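Local atomic coordinates of malate Synthase (Haloferax volcanii, PDB entry 3OYZ), a protein that catalyses the magnesium-dependent Claisen condensation of acetyl-CoA with glyoxylate and the hydrolysis of malyl-CoA that yields malate in the glyoxylate cycle. Residues A[80-89]-A[115-125]; A[129-137]-A[150-158]. All blocks are in the same frame, centred on the assembly; numbering follows the deposited sequence.

Interaction 1 of 2, residues A[80-89]-A[115-125]. With ACO (acetyl coenzyme *a), chain B; PYR (pyruvic acid), chain C.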
loop_
_atom_site.group_PDB
_atom_site.type_symbol
_atom_site.label_atom_id
_atom_site.label_comp_id
_atom_site.label_asym_id
_atom_site.label_seq_id
_atom_site.Cartn_x
_atom_site.Cartn_y
_atom_site.Cartn_z
ATOM N N GLU A 80 -6.285 1.814 31.008
ATOM C CA GLU A 80 -5.974 3.266 31.041
ATOM C C GLU A 80 -7.186 3.945 30.539
ATOM O O GLU A 80 -7.806 3.429 29.615
ATOM C CB GLU A 80 -4.783 3.583 30.097
ATOM C CG GLU A 80 -3.405 3.150 30.637
ATOM C CD GLU A 80 -2.230 3.663 29.751
ATOM O OE1 GLU A 80 -2.506 4.483 28.842
ATOM O OE2 GLU A 80 -1.031 3.329 29.974
ATOM N N ILE A 81 -7.484 5.148 31.031
ATOM C CA ILE A 81 -8.637 5.883 30.592
ATOM C C ILE A 81 -8.236 7.119 29.694
ATOM O O ILE A 81 -7.488 8.010 30.085
ATOM C CB ILE A 81 -9.497 6.360 31.796
ATOM C CG1 ILE A 81 -9.773 5.201 32.817
ATOM C CG2 ILE A 81 -10.796 7.056 31.331
ATOM C CD1 ILE A 81 -10.781 5.668 33.976
ATOM N N HIS A 82 -8.810 7.174 28.510
ATOM C CA HIS A 82 -8.476 8.230 27.517
ATOM C C HIS A 82 -9.783 8.579 26.871
ATOM O O HIS A 82 -10.123 7.979 25.861
ATOM C CB HIS A 82 -7.569 7.556 26.440
ATOM C CG HIS A 82 -6.204 7.163 26.919
ATOM N ND1 HIS A 82 -5.079 7.931 26.690
ATOM C CD2 HIS A 82 -5.761 6.010 27.489
ATOM C CE1 HIS A 82 -4.020 7.314 27.180
ATOM N NE2 HIS A 82 -4.402 6.124 27.630
ATOM N N PRO A 83 -10.555 9.586 27.350
ATOM C CA PRO A 83 -11.818 9.888 26.711
ATOM C C PRO A 83 -11.726 10.530 25.299
ATOM O O PRO A 83 -10.750 11.264 25.036
ATOM C CB PRO A 83 -12.405 10.980 27.642
ATOM C CG PRO A 83 -11.817 10.779 28.940
ATOM C CD PRO A 83 -10.370 10.350 28.596
ATOM N N ARG A 84 -12.674 10.275 24.415
ATOM C CA ARG A 84 -12.665 10.892 23.080
ATOM C C ARG A 84 -13.478 12.184 23.129
ATOM O O ARG A 84 -14.677 12.145 23.454
ATOM C CB ARG A 84 -13.183 9.934 21.986
ATOM C CG ARG A 84 -13.265 10.609 20.550
ATOM C CD ARG A 84 -13.187 9.612 19.439
ATOM N NE ARG A 84 -14.470 8.923 19.237
ATOM C CZ ARG A 84 -14.835 8.277 18.138
ATOM N NH1 ARG A 84 -14.077 8.183 17.016
ATOM N NH2 ARG A 84 -16.045 7.766 18.120
ATOM N N MET A 85 -12.847 13.295 22.723
ATOM C CA MET A 85 -13.462 14.604 22.614
ATOM C C MET A 85 -13.925 14.846 21.171
ATOM O O MET A 85 -13.462 14.193 20.207
ATOM C CB MET A 85 -12.419 15.660 23.031
ATOM C CG MET A 85 -11.841 15.297 24.385
ATOM S SD MET A 85 -12.953 15.856 25.760
ATOM C CE MET A 85 -13.947 14.386 25.928
ATOM N N VAL A 86 -14.723 15.885 20.972
ATOM C CA VAL A 86 -15.047 16.192 19.571
ATOM C C VAL A 86 -13.886 16.976 18.924
ATOM O O VAL A 86 -13.112 17.592 19.653
ATOM C CB VAL A 86 -16.364 16.973 19.372
ATOM C CG1 VAL A 86 -17.547 16.102 19.829
ATOM C CG2 VAL A 86 -16.354 18.287 20.165
ATOM N N TRP A 87 -13.736 16.855 17.615
ATOM C CA TRP A 87 -12.712 17.621 16.855
ATOM C C TRP A 87 -13.034 17.530 15.380
ATOM O O TRP A 87 -13.657 16.587 14.881
ATOM C CB TRP A 87 -11.302 17.051 17.120
ATOM C CG TRP A 87 -10.146 17.793 16.473
ATOM C CD1 TRP A 87 -9.605 17.574 15.206
ATOM C CD2 TRP A 87 -9.398 18.869 17.064
ATOM N NE1 TRP A 87 -8.555 18.463 15.012
ATOM C CE2 TRP A 87 -8.390 19.232 16.134
ATOM C CE3 TRP A 87 -9.459 19.519 18.306
ATOM C CZ2 TRP A 87 -7.467 20.242 16.392
ATOM C CZ3 TRP A 87 -8.538 20.533 18.589
ATOM C CH2 TRP A 87 -7.640 20.952 17.567
ATOM N N HIS A 88 -12.630 18.527 14.598
ATOM C CA HIS A 88 -12.662 18.212 13.183
ATOM C C HIS A 88 -11.702 19.207 12.517
ATOM O O HIS A 88 -11.744 20.412 12.758
ATOM C CB HIS A 88 -14.065 18.371 12.548
ATOM C CG HIS A 88 -14.228 17.662 11.243
ATOM N ND1 HIS A 88 -13.610 18.102 10.082
ATOM C CD2 HIS A 88 -14.988 16.586 10.896
ATOM C CE1 HIS A 88 -13.970 17.310 9.082
ATOM N NE2 HIS A 88 -14.820 16.408 9.541
ATOM N N ARG A 89 -10.889 18.680 11.616
ATOM C CA ARG A 89 -9.950 19.475 10.824
ATOM C C ARG A 89 -10.603 20.644 10.050
ATOM O O ARG A 89 -9.891 21.631 9.774
ATOM C CB ARG A 89 -9.210 18.540 9.812
ATOM C CG ARG A 89 -10.067 17.901 8.682
ATOM C CD ARG A 89 -9.393 16.685 7.977
ATOM N NE ARG A 89 -10.350 15.960 7.156
ATOM C CZ ARG A 89 -11.184 15.055 7.667
ATOM N NH1 ARG A 89 -11.119 14.705 8.969
ATOM N NH2 ARG A 89 -12.032 14.454 6.870
ATOM N N HIS A 115 -7.112 10.331 37.285
ATOM C CA HIS A 115 -7.286 8.982 36.734
ATOM C C HIS A 115 -7.373 8.929 35.175
ATOM O O HIS A 115 -7.778 7.907 34.593
ATOM C CB HIS A 115 -8.540 8.299 37.337
ATOM C CG HIS A 115 -8.653 8.503 38.820
ATOM N ND1 HIS A 115 -7.694 8.074 39.707
ATOM C CD2 HIS A 115 -9.568 9.180 39.559
ATOM C CE1 HIS A 115 -7.996 8.482 40.928
ATOM N NE2 HIS A 115 -9.138 9.141 40.865
ATOM N N ILE A 116 -7.045 10.043 34.522
ATOM C CA ILE A 116 -7.094 10.171 33.037
ATOM C C ILE A 116 -5.663 10.153 32.488
ATOM O O ILE A 116 -4.821 10.894 32.929
ATOM C CB ILE A 116 -7.825 11.437 32.599
ATOM C CG1 ILE A 116 -9.295 11.175 32.930
ATOM C CG2 ILE A 116 -7.756 11.685 31.066
ATOM C CD1 ILE A 116 -10.242 12.279 32.587
ATOM N N HIS A 117 -5.357 9.247 31.578
ATOM C CA HIS A 117 -4.011 9.232 31.057
ATOM C C HIS A 117 -3.881 10.119 29.788
ATOM O O HIS A 117 -2.738 10.353 29.379
ATOM C CB HIS A 117 -3.639 7.816 30.637
ATOM C CG HIS A 117 -2.939 7.022 31.704
ATOM N ND1 HIS A 117 -3.598 6.532 32.819
ATOM C CD2 HIS A 117 -1.672 6.560 31.780
ATOM C CE1 HIS A 117 -2.748 5.848 33.566
ATOM N NE2 HIS A 117 -1.574 5.843 32.952
ATOM N N GLY A 118 -4.984 10.445 29.117
ATOM C CA GLY A 118 -4.903 11.316 27.909
ATOM C C GLY A 118 -6.239 11.376 27.216
ATOM O O GLY A 118 -7.297 11.050 27.813
ATOM N N PHE A 119 -6.274 11.917 25.991
ATOM C CA PHE A 119 -7.533 12.110 25.308
ATOM C C PHE A 119 -7.315 11.629 23.861
ATOM O O PHE A 119 -6.163 11.583 23.382
ATOM C CB PHE A 119 -7.969 13.578 25.314
ATOM C CG PHE A 119 -8.466 14.096 26.671
ATOM C CD1 PHE A 119 -9.789 13.930 27.007
ATOM C CD2 PHE A 119 -7.596 14.684 27.590
ATOM C CE1 PHE A 119 -10.250 14.315 28.271
ATOM C CE2 PHE A 119 -8.051 15.151 28.812
ATOM C CZ PHE A 119 -9.397 14.897 29.158
ATOM N N VAL A 120 -8.414 11.304 23.197
ATOM C CA VAL A 120 -8.417 10.753 21.865
ATOM C C VAL A 120 -9.114 11.835 21.031
ATOM O O VAL A 120 -10.176 12.372 21.421
ATOM C CB VAL A 120 -9.196 9.430 21.781
ATOM C CG1 VAL A 120 -9.391 9.026 20.303
ATOM C CG2 VAL A 120 -8.597 8.306 22.676
ATOM N N ILE A 121 -8.444 12.215 19.927
ATOM C CA ILE A 121 -8.871 13.240 18.983
ATOM C C ILE A 121 -9.211 12.650 17.620
ATOM O O ILE A 121 -8.360 12.095 16.869
ATOM C CB ILE A 121 -7.751 14.368 18.868
ATOM C CG1 ILE A 121 -7.249 14.793 20.252
ATOM C CG2 ILE A 121 -8.138 15.593 17.992
ATOM C CD1 ILE A 121 -8.338 15.412 21.219
ATOM N N PRO A 122 -10.483 12.845 17.258
ATOM C CA PRO A 122 -10.960 12.301 16.034
ATOM C C PRO A 122 -10.770 13.324 14.896
ATOM O O PRO A 122 -10.540 14.493 15.109
ATOM C CB PRO A 122 -12.454 12.147 16.316
ATOM C CG PRO A 122 -12.752 13.457 17.072
ATOM C CD PRO A 122 -11.589 13.435 18.057
ATOM N N GLU A 123 -10.913 12.859 13.678
ATOM C CA GLU A 123 -11.041 13.660 12.459
ATOM C C GLU A 123 -9.827 14.602 12.168
ATOM O O GLU A 123 -10.060 15.668 11.597
ATOM C CB GLU A 123 -12.363 14.462 12.504
ATOM C CG GLU A 123 -13.632 13.621 12.485
ATOM C CD GLU A 123 -13.923 13.094 11.106
ATOM O OE1 GLU A 123 -14.982 12.492 10.958
ATOM O OE2 GLU A 123 -13.103 13.166 10.157
ATOM N N VAL A 124 -8.621 14.267 12.621
ATOM C CA VAL A 124 -7.454 15.128 12.432
ATOM C C VAL A 124 -7.177 15.158 10.885
ATOM O O VAL A 124 -7.666 14.295 10.134
ATOM C CB VAL A 124 -6.272 14.663 13.294
ATOM C CG1 VAL A 124 -6.567 14.805 14.857
ATOM C CG2 VAL A 124 -5.840 13.236 12.920
ATOM N N GLY A 125 -6.470 16.174 10.418
ATOM C CA GLY A 125 -6.151 16.324 8.988
ATOM C C GLY A 125 -4.646 16.200 8.825
ATOM O O GLY A 125 -4.080 15.232 9.353
HETATM N N1A ACO B . -20.050 0.378 26.846
HETATM C C2A ACO B . -20.613 0.034 28.020
HETATM N N3A ACO B . -21.544 -0.934 28.083
HETATM C C4A ACO B . -21.991 -1.604 26.990
HETATM C C5A ACO B . -21.387 -1.250 25.688
HETATM C C6A ACO B . -20.388 -0.165 25.654
HETATM N N6A ACO B . -19.896 0.162 24.429
HETATM N N7A ACO B . -21.961 -2.018 24.753
HETATM C C8A ACO B . -22.876 -2.790 25.388
HETATM N N9A ACO B . -22.858 -2.584 26.712
HETATM C C1B ACO B . -23.739 -3.316 27.678
HETATM C C2B ACO B . -25.102 -3.492 27.023
HETATM O O2B ACO B . -25.883 -2.323 27.265
HETATM C C3B ACO B . -25.636 -4.749 27.680
HETATM O O3B ACO B . -26.065 -4.274 28.960
HETATM P P3B ACO B . -27.194 -4.978 29.930
HETATM O O7A ACO B . -26.259 -5.623 30.942
HETATM O O8A ACO B . -27.910 -5.873 28.939
HETATM O O9A ACO B . -28.080 -3.870 30.453
HETATM C C4B ACO B . -24.377 -5.587 27.833
HETATM O O4B ACO B . -23.293 -4.656 27.955
HETATM C C5B ACO B . -24.116 -6.444 26.600
HETATM O O5B ACO B . -24.478 -5.658 25.464
HETATM P P1A ACO B . -24.628 -6.291 23.997
HETATM O O1A ACO B . -25.781 -7.228 23.832
HETATM O O2A ACO B . -23.289 -6.915 23.732
HETATM O O3A ACO B . -24.846 -5.128 22.918
HETATM P P2A ACO B . -26.238 -4.348 22.766
HETATM O O4A ACO B . -26.539 -4.127 24.213
HETATM O O5A ACO B . -27.013 -5.025 21.655
HETATM O O6A ACO B . -25.893 -2.908 22.094
HETATM C CBP ACO B . -24.588 -1.276 20.796
HETATM C CCP ACO B . -25.113 -2.713 20.904
HETATM C CDP ACO B . -25.741 -0.275 20.770
HETATM C CEP ACO B . -23.864 -1.172 19.460
HETATM C CAP ACO B . -23.686 -0.885 21.973
HETATM O OAP ACO B . -22.787 -1.977 22.111
HETATM C C9P ACO B . -22.874 0.374 21.748
HETATM O O9P ACO B . -23.432 1.477 21.753
HETATM N N8P ACO B . -21.561 0.205 21.517
HETATM C C7P ACO B . -20.718 1.374 21.307
HETATM C C6P ACO B . -20.917 2.038 19.936
HETATM C C5P ACO B . -19.781 3.035 19.808
HETATM O O5P ACO B . -18.954 3.139 20.713
HETATM N N4P ACO B . -19.731 3.707 18.659
HETATM C C3P ACO B . -18.704 4.674 18.312
HETATM C C2P ACO B . -17.343 4.007 18.098
HETATM S S1P ACO B . -17.446 3.636 16.372
HETATM C C ACO B . -17.119 5.022 15.473
HETATM O O ACO B . -17.144 6.145 15.937
HETATM C CH3 ACO B . -16.840 4.823 14.015
HETATM C C PYR C . -14.750 5.726 12.580
HETATM O O PYR C . -15.009 6.803 11.943
HETATM O OXT PYR C . -14.507 4.607 11.996
HETATM C CA PYR C . -14.596 5.838 13.962
HETATM O O3 PYR C . -14.713 7.000 14.541
HETATM C CB PYR C . -14.217 4.652 14.767
HETATM O O HOH W 1 -6.248 5.980 33.396
HETATM O O HOH W 2 -4.439 9.373 24.290
HETATM O O HOH W 3 -13.182 11.904 7.754
#

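Interaction 2 of 2, residues A[129-137]-A[150-158]. With MG (magnesium ion), chain D; PYR (pyruvic acid), chain C.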
loop_
_atom_site.group_PDB
_atom_site.type_symbol
_atom_site.label_atom_id
_atom_site.label_comp_id
_atom_site.label_asym_id
_atom_site.label_seq_id
_atom_site.Cartn_x
_atom_site.Cartn_y
_atom_site.Cartn_z
ATOM N N ASP A 129 -2.841 20.515 11.482
ATOM C CA ASP A 129 -4.079 20.331 12.319
ATOM C C ASP A 129 -3.728 19.518 13.585
ATOM O O ASP A 129 -4.258 19.787 14.682
ATOM C CB ASP A 129 -5.131 19.508 11.568
ATOM C CG ASP A 129 -6.465 19.349 12.371
ATOM O OD1 ASP A 129 -7.037 20.398 12.795
ATOM O OD2 ASP A 129 -6.827 18.178 12.667
ATOM N N TRP A 130 -2.853 18.514 13.492
ATOM C CA TRP A 130 -2.409 17.839 14.733
ATOM C C TRP A 130 -1.686 18.773 15.680
ATOM O O TRP A 130 -1.811 18.647 16.913
ATOM C CB TRP A 130 -1.451 16.620 14.506
ATOM C CG TRP A 130 -1.958 15.536 13.579
ATOM C CD1 TRP A 130 -2.789 15.640 12.498
ATOM C CD2 TRP A 130 -1.477 14.181 13.576
ATOM N NE1 TRP A 130 -2.886 14.439 11.843
ATOM C CE2 TRP A 130 -2.047 13.533 12.454
ATOM C CE3 TRP A 130 -0.566 13.496 14.390
ATOM C CZ2 TRP A 130 -1.818 12.178 12.150
ATOM C CZ3 TRP A 130 -0.297 12.124 14.070
ATOM C CH2 TRP A 130 -0.953 11.490 12.984
ATOM N N LYS A 131 -0.942 19.751 15.170
ATOM C CA LYS A 131 -0.230 20.672 16.053
ATOM C C LYS A 131 -1.344 21.518 16.721
ATOM O O LYS A 131 -1.126 22.043 17.800
ATOM C CB LYS A 131 0.640 21.613 15.200
ATOM C CG LYS A 131 1.839 20.783 14.630
ATOM C CD LYS A 131 2.749 21.680 13.715
ATOM C CE LYS A 131 3.846 20.773 13.061
ATOM N NZ LYS A 131 4.356 21.604 11.910
ATOM N N LYS A 132 -2.448 21.805 16.052
ATOM C CA LYS A 132 -3.500 22.659 16.762
ATOM C C LYS A 132 -4.054 21.882 17.987
ATOM O O LYS A 132 -4.263 22.477 19.028
ATOM C CB LYS A 132 -4.697 22.874 15.832
ATOM C CG LYS A 132 -4.322 23.827 14.664
ATOM C CD LYS A 132 -5.446 23.859 13.630
ATOM C CE LYS A 132 -4.981 24.785 12.468
ATOM N NZ LYS A 132 -6.053 24.842 11.399
ATOM N N ALA A 133 -4.275 20.573 17.875
ATOM C CA ALA A 133 -4.807 19.838 19.023
ATOM C C ALA A 133 -3.690 19.840 20.080
ATOM O O ALA A 133 -3.938 20.135 21.278
ATOM C CB ALA A 133 -5.211 18.406 18.609
ATOM N N ASP A 134 -2.455 19.491 19.697
ATOM C CA ASP A 134 -1.341 19.576 20.615
ATOM C C ASP A 134 -1.248 20.864 21.422
ATOM O O ASP A 134 -0.956 20.864 22.655
ATOM C CB ASP A 134 0.012 19.331 19.920
ATOM C CG ASP A 134 1.170 19.584 20.840
ATOM O OD1 ASP A 134 1.370 18.766 21.760
ATOM O OD2 ASP A 134 1.947 20.553 20.689
ATOM N N GLU A 135 -1.478 21.974 20.745
ATOM C CA GLU A 135 -1.422 23.241 21.466
ATOM C C GLU A 135 -2.559 23.321 22.541
ATOM O O GLU A 135 -2.285 23.808 23.608
ATOM C CB GLU A 135 -1.529 24.386 20.495
ATOM C CG GLU A 135 -1.625 25.751 21.171
ATOM C CD GLU A 135 -0.427 26.100 22.053
ATOM O OE1 GLU A 135 0.652 25.481 22.076
ATOM O OE2 GLU A 135 -0.562 27.150 22.701
ATOM N N PHE A 136 -3.760 22.882 22.232
ATOM C CA PHE A 136 -4.814 22.783 23.259
ATOM C C PHE A 136 -4.459 21.882 24.428
ATOM O O PHE A 136 -4.735 22.234 25.577
ATOM C CB PHE A 136 -6.130 22.381 22.621
ATOM C CG PHE A 136 -6.710 23.461 21.777
ATOM C CD1 PHE A 136 -6.834 24.751 22.292
ATOM C CD2 PHE A 136 -7.231 23.191 20.516
ATOM C CE1 PHE A 136 -7.475 25.754 21.539
ATOM C CE2 PHE A 136 -7.856 24.200 19.743
ATOM C CZ PHE A 136 -7.953 25.476 20.261
ATOM N N PHE A 137 -3.800 20.749 24.190
ATOM C CA PHE A 137 -3.358 19.903 25.286
ATOM C C PHE A 137 -2.393 20.698 26.165
ATOM O O PHE A 137 -2.464 20.644 27.432
ATOM C CB PHE A 137 -2.598 18.629 24.813
ATOM C CG PHE A 137 -3.443 17.491 24.402
ATOM C CD1 PHE A 137 -3.572 16.370 25.239
ATOM C CD2 PHE A 137 -4.145 17.530 23.199
ATOM C CE1 PHE A 137 -4.378 15.335 24.837
ATOM C CE2 PHE A 137 -4.947 16.517 22.784
ATOM C CZ PHE A 137 -5.056 15.373 23.607
ATOM N N SER A 150 1.986 15.517 30.151
ATOM C CA SER A 150 1.480 14.382 30.929
ATOM C C SER A 150 0.171 13.817 30.371
ATOM O O SER A 150 -0.142 12.624 30.567
ATOM C CB SER A 150 1.326 14.805 32.401
ATOM O OG SER A 150 0.277 15.758 32.539
ATOM N N LEU A 151 -0.629 14.620 29.675
ATOM C CA LEU A 151 -1.766 14.014 28.982
ATOM C C LEU A 151 -1.357 13.480 27.579
ATOM O O LEU A 151 -0.944 14.290 26.718
ATOM C CB LEU A 151 -2.814 15.092 28.753
ATOM C CG LEU A 151 -3.437 15.508 30.106
ATOM C CD1 LEU A 151 -4.344 16.606 29.694
ATOM C CD2 LEU A 151 -4.279 14.333 30.649
ATOM N N ALA A 152 -1.464 12.164 27.393
ATOM C CA ALA A 152 -1.194 11.478 26.124
ATOM C C ALA A 152 -2.206 11.967 25.095
ATOM O O ALA A 152 -3.345 12.267 25.435
ATOM C CB ALA A 152 -1.243 9.916 26.325
ATOM N N MET A 153 -1.795 12.170 23.840
ATOM C CA MET A 153 -2.769 12.402 22.779
ATOM C C MET A 153 -2.800 11.181 21.869
ATOM O O MET A 153 -1.752 10.718 21.409
ATOM C CB MET A 153 -2.313 13.620 21.933
ATOM C CG MET A 153 -3.270 14.017 20.729
ATOM S SD MET A 153 -2.450 15.533 20.016
ATOM C CE MET A 153 -2.850 15.352 18.282
ATOM N N SER A 154 -3.982 10.755 21.458
ATOM C CA SER A 154 -4.096 9.645 20.530
ATOM C C SER A 154 -4.918 10.240 19.415
ATOM O O SER A 154 -5.792 11.093 19.700
ATOM C CB SER A 154 -4.786 8.398 21.143
ATOM O OG SER A 154 -3.844 7.870 22.084
ATOM N N VAL A 155 -4.722 9.796 18.167
ATOM C CA VAL A 155 -5.539 10.409 17.138
ATOM C C VAL A 155 -6.236 9.307 16.389
ATOM O O VAL A 155 -5.713 8.208 16.202
ATOM C CB VAL A 155 -4.749 11.289 16.117
ATOM C CG1 VAL A 155 -4.007 12.376 16.874
ATOM C CG2 VAL A 155 -3.655 10.402 15.433
ATOM N N ILE A 156 -7.408 9.610 15.837
ATOM C CA ILE A 156 -8.056 8.688 14.942
ATOM C C ILE A 156 -7.684 9.058 13.470
ATOM O O ILE A 156 -7.851 10.214 13.103
ATOM C CB ILE A 156 -9.588 8.875 14.995
ATOM C CG1 ILE A 156 -10.166 8.617 16.412
ATOM C CG2 ILE A 156 -10.211 7.757 14.100
ATOM C CD1 ILE A 156 -9.666 7.429 17.128
ATOM N N ILE A 157 -7.137 8.131 12.680
ATOM C CA ILE A 157 -6.705 8.334 11.266
ATOM C C ILE A 157 -7.934 7.986 10.479
ATOM O O ILE A 157 -8.272 6.798 10.330
ATOM C CB ILE A 157 -5.547 7.330 10.860
ATOM C CG1 ILE A 157 -4.350 7.475 11.869
ATOM C CG2 ILE A 157 -5.102 7.658 9.392
ATOM C CD1 ILE A 157 -3.783 8.932 12.058
ATOM N N GLU A 158 -8.669 9.003 10.033
ATOM C CA GLU A 158 -9.903 8.693 9.334
ATOM C C GLU A 158 -10.121 9.669 8.209
ATOM O O GLU A 158 -11.268 9.976 7.831
ATOM C CB GLU A 158 -11.119 8.695 10.293
ATOM C CG GLU A 158 -11.355 9.968 11.046
ATOM C CD GLU A 158 -12.325 9.651 12.238
ATOM O OE1 GLU A 158 -12.272 10.358 13.237
ATOM O OE2 GLU A 158 -13.010 8.622 12.227
HETATM MG MG MG D . -15.021 8.441 12.938
HETATM C C PYR C . -14.750 5.726 12.580
HETATM O O PYR C . -15.009 6.803 11.943
HETATM O OXT PYR C . -14.507 4.607 11.996
HETATM C CA PYR C . -14.596 5.838 13.962
HETATM O O3 PYR C . -14.713 7.000 14.541
HETATM C CB PYR C . -14.217 4.652 14.767
HETATM O O HOH W 4 -14.671 9.836 14.323
HETATM O O HOH W 5 -17.036 8.265 14.170
#

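Interaction 1 of 2, residues A[80-89]-A[115-125]
Trp87 packs tightly against Ile121 and Pro122. With its CG anti to the backbone N (chi1 -176°), Trp87 lays its indole against the other segment, and Ile121 CG2 sits over one ring face, 3.3 Å from Trp87 CG. A flat aromatic suits a methyl cover, while Trp87 NE1 is satisfied by Asp129. Met85 CG packs on Phe119 CD1 at 3.6 Å, its sulfur lying obliquely to the ring as a Met-aromatic contact. Two backbone bonds bind the centre: Val120 N to Pro83 O (3.0 Å) and Met85 N to Val120 O (3.1 Å). Strands 80-81 and 118-121 are neighbours round the TIM barrel, and this single parallel bridge, between Arg84 and Val120, joins them there. At the bridge Arg84 turns to the active site, its guanidinium meeting both ligands in plane: NH1 bonds pyruvate O3 at 2.8 Å and NH2 the acetyl oxygen of acetyl-CoA at 2.9 Å. Asp49 and Glu51 form salt bridges with NH2.

Solvent reaches the end around exposed His117, where a water joins Ile81 N, His115 O and His117 ND1. Glu80 stacks its carboxylate over the His117 ring, the planes 12° apart, while its OE1 accepts a straight bond from His82 NE2 (2.8 Å). With an alanine in place of Glu80, His82 NE2 would probably lose its acceptor and the His117 ring the group stacked on its face. At the partly exposed far end Arg89 NH1 meets Glu123 OE2 in a salt bridge of 2.8 Å, bridged by a second water, which accepts from Arg89 NH2 and donates to Glu123 OE2.

Interaction 2 of 2, residues A[129-137]-A[150-158]
Met153 reaches from strand 152-157 into the flank of helix 127-143, and each of its side-chain atoms has a neighbour there. CB lies over one face of the Phe137 ring, toward its rim, 3.7 Å from CZ. CG, set anti to the backbone N (chi1 -180°), continues across that ring and approaches CE2 at 3.6 Å. SD follows in an extended chain and lies obliquely to the ring, 4.5 Å from the Phe137 centroid, a Met-aromatic contact. Beyond it the chain bends (chi3 147°), and the terminal CE settles against the helix, 3.9 Å from Ala133 CB and also near Trp130 O. A long, flexible thioether can follow this path, and a small alanine leaves the methyl room to come close to the helix backbone.

The two segments belong to a beta-alpha-beta unit of the TIM barrel, in which strand 118-121 leads through helix 127-143 to strand 152-157. Helix and strand run nearly antiparallel, at 152°, as expected when the helix packs on the outside of the sheet and returns the chain to the next parallel strand. Farther along, Trp130 takes Val155 CG2 over one face of its six-membered ring, 3.8 Å from CH2, and Ile157 CD1 touches the same aromatic end at CZ2. Branched Val155 and Ile157 thus present methyls to the flat indole, whose NE1 is satisfied by Gly125 O. At the other end Leu151 CB borders the edge of Phe137.

Just past the strand, Glu158 turns from this packing to the active site: its OE2 binds magnesium at 2.1 Å, alongside pyruvate's carboxylate O and keto O3, two waters and Asp192. OE1 accepts a bond from Glu123 N, and one of those waters may donate to it as well.

Overall arrangement
The two interactions come in series along the chain, 80-89 with 115-125 first and 129-137 with 150-158 after it, and their centres lie about 7 Å apart. They are joined through the same parallel sheet, where strands 118-121 and 152-157 are neighbours, and a probable hydrogen bond links Ile121 O to Ile156 N. Strand 118-121, part of interaction 1, is followed in the chain by helix 127-143 and then strand 152-157, which meet in interaction 2. Both reach the pyruvate: Arg84 from the first and Glu158 from the second, placing a substrate-binding arginine and a magnesium ligand around one bound molecule at the C-terminal ends of the barrel strands.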